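Local coordinates for protein probable 2-oxoglutarate-dependent dioxygenase At5g05600 (Arabidopsis thaliana, PDB 6LSV) that catalyses the iron- and 2-oxoglutarate-dependent hydroxylation of the defence hormone jasmonate to 12-hydroxyjasmonate, at residues S12-N17 against Y212-R217; F100-V105 against D291-S296. All coordinates share one frame; numbering follows the deposited sequence.

Interaction 1. Residues S12-N17 against Y212-R217. With AKG (2-oxoglutaric acid), chain C.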
loop_
_atom_site.group_PDB
_atom_site.type_symbol
_atom_site.label_atom_id
_atom_site.label_comp_id
_atom_site.label_asym_id
_atom_site.label_seq_id
_atom_site.Cartn_x
_atom_site.Cartn_y
_atom_site.Cartn_z
ATOM N N SER A 12 18.578 -8.507 9.601
ATOM C CA SER A 12 19.609 -9.358 10.189
ATOM C C SER A 12 20.388 -10.095 9.112
ATOM O O SER A 12 21.604 -10.284 9.231
ATOM C CB SER A 12 18.987 -10.361 11.161
ATOM O OG SER A 12 18.224 -9.714 12.162
ATOM N N LEU A 13 19.700 -10.526 8.054
ATOM C CA LEU A 13 20.378 -11.219 6.964
ATOM C C LEU A 13 21.308 -10.276 6.211
ATOM O O LEU A 13 22.462 -10.619 5.929
ATOM C CB LEU A 13 19.347 -11.845 6.023
ATOM C CG LEU A 13 18.222 -12.623 6.711
ATOM C CD1 LEU A 13 17.099 -12.950 5.736
ATOM C CD2 LEU A 13 18.772 -13.891 7.341
ATOM N N ALA A 14 20.827 -9.072 5.893
ATOM C CA ALA A 14 21.662 -8.115 5.176
ATOM C C ALA A 14 22.835 -7.640 6.024
ATOM O O ALA A 14 23.863 -7.230 5.476
ATOM C CB ALA A 14 20.821 -6.922 4.719
ATOM N N GLU A 15 22.701 -7.680 7.352
ATOM C CA GLU A 15 23.782 -7.226 8.219
ATOM C C GLU A 15 24.838 -8.301 8.408
ATOM O O GLU A 15 26.010 -7.982 8.643
ATOM C CB GLU A 15 23.219 -6.768 9.562
ATOM C CG GLU A 15 22.807 -5.312 9.542
ATOM C CD GLU A 15 22.008 -4.907 10.756
ATOM O OE1 GLU A 15 21.861 -5.743 11.673
ATOM O OE2 GLU A 15 21.525 -3.754 10.790
ATOM N N SER A 16 24.458 -9.567 8.298
ATOM C CA SER A 16 25.455 -10.553 7.952
ATOM C C SER A 16 25.965 -10.246 6.551
ATOM O O SER A 16 25.432 -9.393 5.838
ATOM C CB SER A 16 24.872 -11.963 8.000
ATOM O OG SER A 16 23.939 -12.086 9.054
ATOM N N ASN A 17 27.007 -10.952 6.151
ATOM C CA ASN A 17 27.500 -10.883 4.784
ATOM C C ASN A 17 27.368 -12.272 4.176
ATOM O O ASN A 17 28.361 -12.953 3.918
ATOM C CB ASN A 17 28.935 -10.336 4.744
ATOM C CG ASN A 17 29.071 -9.027 5.505
ATOM O OD1 ASN A 17 29.971 -8.858 6.328
ATOM N ND2 ASN A 17 28.145 -8.104 5.258
ATOM N N TYR A 212 13.474 -2.044 2.673
ATOM C CA TYR A 212 14.081 -2.996 1.746
ATOM C C TYR A 212 15.596 -2.906 1.859
ATOM O O TYR A 212 16.228 -2.096 1.165
ATOM C CB TYR A 212 13.625 -2.718 0.310
ATOM C CG TYR A 212 12.128 -2.562 0.172
ATOM C CD1 TYR A 212 11.302 -3.673 0.051
ATOM C CD2 TYR A 212 11.537 -1.303 0.176
ATOM C CE1 TYR A 212 9.932 -3.538 -0.068
ATOM C CE2 TYR A 212 10.168 -1.158 0.058
ATOM C CZ TYR A 212 9.371 -2.279 -0.065
ATOM O OH TYR A 212 8.008 -2.142 -0.184
ATOM N N PRO A 213 16.232 -3.722 2.722
ATOM C CA PRO A 213 17.695 -3.668 2.875
ATOM C C PRO A 213 18.414 -4.162 1.631
ATOM O O PRO A 213 17.761 -4.579 0.671
ATOM C CB PRO A 213 17.954 -4.586 4.079
ATOM C CG PRO A 213 16.614 -4.762 4.748
ATOM C CD PRO A 213 15.624 -4.702 3.634
ATOM N N LYS A 214 19.743 -4.125 1.616
ATOM C CA LYS A 214 20.453 -4.613 0.444
ATOM C C LYS A 214 20.352 -6.138 0.383
ATOM O O LYS A 214 20.248 -6.819 1.408
ATOM C CB LYS A 214 21.916 -4.152 0.455
ATOM C CG LYS A 214 22.130 -2.632 0.585
ATOM C CD LYS A 214 23.511 -2.307 1.081
ATOM C CE LYS A 214 23.922 -3.105 2.299
ATOM N NZ LYS A 214 22.941 -3.441 3.370
ATOM N N CYS A 215 20.341 -6.667 -0.838
ATOM C CA CYS A 215 20.110 -8.078 -1.063
ATOM C C CYS A 215 21.287 -8.671 -1.824
ATOM O O CYS A 215 21.692 -8.120 -2.855
ATOM C CB CYS A 215 18.810 -8.300 -1.850
ATOM S SG CYS A 215 18.423 -10.029 -2.141
ATOM N N PRO A 216 21.861 -9.782 -1.355
ATOM C CA PRO A 216 23.066 -10.312 -2.013
ATOM C C PRO A 216 22.823 -10.801 -3.430
ATOM O O PRO A 216 23.748 -10.745 -4.248
ATOM C CB PRO A 216 23.496 -11.454 -1.083
ATOM C CG PRO A 216 22.261 -11.818 -0.325
ATOM C CD PRO A 216 21.479 -10.558 -0.165
ATOM N N ARG A 217 21.621 -11.282 -3.749
ATOM C CA ARG A 217 21.282 -11.740 -5.100
ATOM C C ARG A 217 19.889 -11.240 -5.457
ATOM O O ARG A 217 18.921 -12.009 -5.492
ATOM C CB ARG A 217 21.363 -13.266 -5.200
ATOM C CG ARG A 217 22.708 -13.863 -4.789
ATOM C CD ARG A 217 23.674 -13.942 -5.960
ATOM N NE ARG A 217 22.994 -14.327 -7.193
ATOM C CZ ARG A 217 22.978 -15.563 -7.681
ATOM N NH1 ARG A 217 23.607 -16.541 -7.043
ATOM N NH2 ARG A 217 22.330 -15.824 -8.808
HETATM C C1 AKG C . 3.144 -1.175 -0.521
HETATM O O1 AKG C . 1.999 -0.730 -0.784
HETATM O O2 AKG C . 3.359 -1.693 0.609
HETATM C C2 AKG C . 4.243 -1.102 -1.587
HETATM O O5 AKG C . 4.086 -1.685 -2.607
HETATM C C3 AKG C . 5.536 -0.302 -1.374
HETATM C C4 AKG C . 5.954 0.339 -2.701
HETATM C C5 AKG C . 7.423 0.766 -2.667
HETATM O O3 AKG C . 7.829 1.738 -3.357
HETATM O O4 AKG C . 8.232 0.134 -1.943
#
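Ala14, on the last turn of helix 10-15, rests its methyl group on Pro213 and Lys214, the residues that follow core strand 204-212 of the double-stranded beta-helix (jelly-roll) fold of 2-oxoglutarate-dependent dioxygenases. It is an example of close approach through a methyl group: the two backbones come to 6.0 Å between the CA atoms of Ala14 and Lys214. The tightly packed part is small and gathers round the CB of Ala14. That carbon lies 3.8 Å from the CB of Pro213, an apolar touch at the buried end of the contact, and 3.4 Å from the backbone O of Lys214. The same carbonyl is hydrogen-bonded by the indole NE1 of Trp135, so the polar atom beneath the methyl group has its own partner.

The other side is loose. The partly exposed Lys214 side chain starts out past the helix, but its last torsions fold it back, and NZ ends 4.3 Å from Ala14 CB, a marginal approach. No hydrogen bond crosses between the segments, and the helix end is held from within: Ser16 N and Ser16 OG reach the O of Ser12 from opposite faces of its carbonyl plane, OG at 3.0 Å.

At the inner end of 212-217 the buried Tyr212 faces the active site. With CG anti to its carbonyl carbon (chi1 -49°), its ring extends toward 2-oxoglutarate, whose O4 approaches the ring obliquely. Arg294 holds the same distal carboxylate, with Ser296 close by, and the phenol adds a weak hydrogen bond, Tyr212 OH to ligand O4, at 2.9 Å.

Interaction 2. Residues F100-V105 against D291-S296. With AKG (2-oxoglutaric acid), chain C.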
loop_
_atom_site.group_PDB
_atom_site.type_symbol
_atom_site.label_atom_id
_atom_site.label_comp_id
_atom_site.label_asym_id
_atom_site.label_seq_id
_atom_site.Cartn_x
_atom_site.Cartn_y
_atom_site.Cartn_z
ATOM N N PHE A 100 14.545 4.849 12.176
ATOM C CA PHE A 100 14.013 3.727 12.944
ATOM C C PHE A 100 14.567 2.403 12.433
ATOM O O PHE A 100 14.973 1.541 13.220
ATOM C CB PHE A 100 12.485 3.732 12.884
ATOM C CG PHE A 100 11.850 2.516 13.499
ATOM C CD1 PHE A 100 11.712 2.409 14.874
ATOM C CD2 PHE A 100 11.392 1.479 12.702
ATOM C CE1 PHE A 100 11.131 1.290 15.443
ATOM C CE2 PHE A 100 10.809 0.358 13.265
ATOM C CZ PHE A 100 10.677 0.264 14.637
ATOM N N PHE A 101 14.602 2.227 11.113
ATOM C CA PHE A 101 15.076 0.973 10.545
ATOM C C PHE A 101 16.594 0.854 10.547
ATOM O O PHE A 101 17.111 -0.257 10.389
ATOM C CB PHE A 101 14.535 0.805 9.126
ATOM C CG PHE A 101 13.082 0.428 9.078
ATOM C CD1 PHE A 101 12.669 -0.834 9.478
ATOM C CD2 PHE A 101 12.127 1.337 8.646
ATOM C CE1 PHE A 101 11.330 -1.188 9.443
ATOM C CE2 PHE A 101 10.785 0.990 8.605
ATOM C CZ PHE A 101 10.387 -0.275 9.006
ATOM N N HIS A 102 17.318 1.960 10.720
ATOM C CA HIS A 102 18.767 1.890 10.875
ATOM C C HIS A 102 19.191 1.524 12.290
ATOM O O HIS A 102 20.363 1.192 12.499
ATOM C CB HIS A 102 19.408 3.215 10.467
ATOM C CG HIS A 102 19.459 3.419 8.986
ATOM N ND1 HIS A 102 19.940 4.573 8.407
ATOM C CD2 HIS A 102 19.081 2.613 7.966
ATOM C CE1 HIS A 102 19.859 4.467 7.092
ATOM N NE2 HIS A 102 19.343 3.288 6.799
ATOM N N MET A 103 18.271 1.572 13.256
ATOM C CA MET A 103 18.486 1.057 14.601
ATOM C C MET A 103 18.933 -0.398 14.546
ATOM O O MET A 103 18.628 -1.105 13.576
ATOM C CB MET A 103 17.206 1.158 15.427
ATOM C CG MET A 103 17.045 2.430 16.212
ATOM S SD MET A 103 16.080 2.074 17.684
ATOM C CE MET A 103 14.504 1.631 16.959
ATOM N N PRO A 104 19.655 -0.878 15.556
ATOM C CA PRO A 104 19.912 -2.319 15.651
ATOM C C PRO A 104 18.603 -3.097 15.683
ATOM O O PRO A 104 17.606 -2.643 16.248
ATOM C CB PRO A 104 20.686 -2.457 16.965
ATOM C CG PRO A 104 21.339 -1.123 17.152
ATOM C CD PRO A 104 20.377 -0.113 16.589
ATOM N N VAL A 105 18.619 -4.276 15.057
ATOM C CA VAL A 105 17.406 -5.083 14.930
ATOM C C VAL A 105 16.791 -5.358 16.297
ATOM O O VAL A 105 15.566 -5.317 16.462
ATOM C CB VAL A 105 17.711 -6.391 14.178
ATOM C CG1 VAL A 105 16.430 -7.119 13.859
ATOM C CG2 VAL A 105 18.493 -6.117 12.909
ATOM N N ASP A 291 23.187 -2.915 -3.585
ATOM C CA ASP A 291 24.067 -1.805 -3.254
ATOM C C ASP A 291 23.424 -0.707 -2.424
ATOM O O ASP A 291 24.153 0.055 -1.781
ATOM C CB ASP A 291 24.639 -1.193 -4.540
ATOM C CG ASP A 291 25.238 -2.249 -5.454
ATOM O OD1 ASP A 291 26.014 -3.082 -4.936
ATOM O OD2 ASP A 291 24.935 -2.258 -6.670
ATOM N N LYS A 292 22.098 -0.591 -2.428
ATOM C CA LYS A 292 21.449 0.410 -1.598
ATOM C C LYS A 292 20.095 -0.121 -1.141
ATOM O O LYS A 292 19.564 -1.099 -1.674
ATOM C CB LYS A 292 21.330 1.757 -2.334
ATOM C CG LYS A 292 21.057 2.963 -1.414
ATOM C CD LYS A 292 21.756 2.850 -0.043
ATOM C CE LYS A 292 21.495 4.087 0.803
ATOM N NZ LYS A 292 20.131 4.647 0.546
ATOM N N GLU A 293 19.564 0.521 -0.112
ATOM C CA GLU A 293 18.307 0.168 0.514
ATOM C C GLU A 293 17.196 1.046 -0.049
ATOM O O GLU A 293 17.418 1.885 -0.924
ATOM C CB GLU A 293 18.425 0.326 2.031
ATOM C CG GLU A 293 19.136 1.617 2.430
ATOM C CD GLU A 293 18.844 2.036 3.857
ATOM O OE1 GLU A 293 19.373 1.389 4.785
ATOM O OE2 GLU A 293 18.092 3.017 4.050
ATOM N N ARG A 294 15.987 0.851 0.470
ATOM C CA ARG A 294 14.841 1.673 0.120
ATOM C C ARG A 294 13.960 1.822 1.348
ATOM O O ARG A 294 13.946 0.958 2.228
ATOM C CB ARG A 294 14.022 1.074 -1.039
ATOM C CG ARG A 294 14.614 1.299 -2.425
ATOM C CD ARG A 294 13.675 0.842 -3.549
ATOM N NE ARG A 294 12.632 1.819 -3.862
ATOM C CZ ARG A 294 11.352 1.694 -3.519
ATOM N NH1 ARG A 294 10.937 0.625 -2.849
ATOM N NH2 ARG A 294 10.482 2.641 -3.848
ATOM N N VAL A 295 13.228 2.932 1.401
ATOM C CA VAL A 295 12.223 3.163 2.432
ATOM C C VAL A 295 11.012 3.787 1.756
ATOM O O VAL A 295 11.126 4.848 1.131
ATOM C CB VAL A 295 12.733 4.075 3.562
ATOM C CG1 VAL A 295 11.562 4.676 4.322
ATOM C CG2 VAL A 295 13.644 3.300 4.504
ATOM N N SER A 296 9.858 3.136 1.872
ATOM C CA SER A 296 8.631 3.632 1.271
ATOM C C SER A 296 7.509 3.619 2.297
ATOM O O SER A 296 7.467 2.766 3.187
ATOM C CB SER A 296 8.235 2.813 0.041
ATOM O OG SER A 296 9.361 2.579 -0.786
HETATM C C1 AKG C . 3.144 -1.175 -0.521
HETATM O O1 AKG C . 1.999 -0.730 -0.784
HETATM O O2 AKG C . 3.359 -1.693 0.609
HETATM C C2 AKG C . 4.243 -1.102 -1.587
HETATM O O5 AKG C . 4.086 -1.685 -2.607
HETATM C C3 AKG C . 5.536 -0.302 -1.374
HETATM C C4 AKG C . 5.954 0.339 -2.701
HETATM C C5 AKG C . 7.423 0.766 -2.667
HETATM O O3 AKG C . 7.829 1.738 -3.357
HETATM O O4 AKG C . 8.232 0.134 -1.943
#
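With CG anti to its carbonyl carbon (chi1 -75°), the ring of His102, in the 87-102 region, swings over to meet Glu293, whose own CG sits between backbone N and carbonyl carbon (chi1 44°) before the chain runs out extended. The result is a His-carboxylate hydrogen bond joining that region to the residue just before strand 294-302 of the jelly-roll core. The bond is bifurcated: NE2 meets both oxygens on their syn sides, from somewhat above the carboxylate plane, with Glu293 OE1 at 2.8 Å and Glu293 OE2 at 3.0 Å from His102 NE2. Neither branch is straight, and the ring and carboxylate planes stand 61° apart. Further partners fix the carboxylate, Tyr211 OH on OE1 and a salt bridge from Arg98 to OE2. The buried acid thus has several polar partners, and the cationic Arg98 would probably stabilise its negative form.

The strand that begins beside this acid carries two 2-oxoglutarate-binding residues, Arg294 and Ser296. Arg294, bent at chi3, brings its guanidinium edge-on to the distal carboxylate of 2-oxoglutarate, while its NE is held by the carbonyl of Val242. Ser296 OG also approaches that carboxylate. The paired bonds run from Arg294 NH2 to ligand O3 at 2.8 Å and from Arg294 NH1 to ligand O4 at 2.9 Å.

In the fold
The two contacts lie with their centres 10 Å apart on the same side of the chain's centre, and their segments alternate along the sequence: 12-17, 100-105, 212-217, then 291-296. Their later segments meet at neighbouring antiparallel strands of the eight-stranded sheet, 204-212 and 294-302, where Tyr212 O lies 3.0 Å from Arg294 N in a probable hydrogen bond. Their N-terminal segments also touch, Val105 packing against Ser12 and Glu15. Helix 10-15 thus packs on the turn that follows helix 87-102, beside the jelly-roll core, while the adjoining strand ends converge on the distal carboxylate of 2-oxoglutarate, so peripheral packing sits at the ends of the strands that carry the cosubstrate-binding residues.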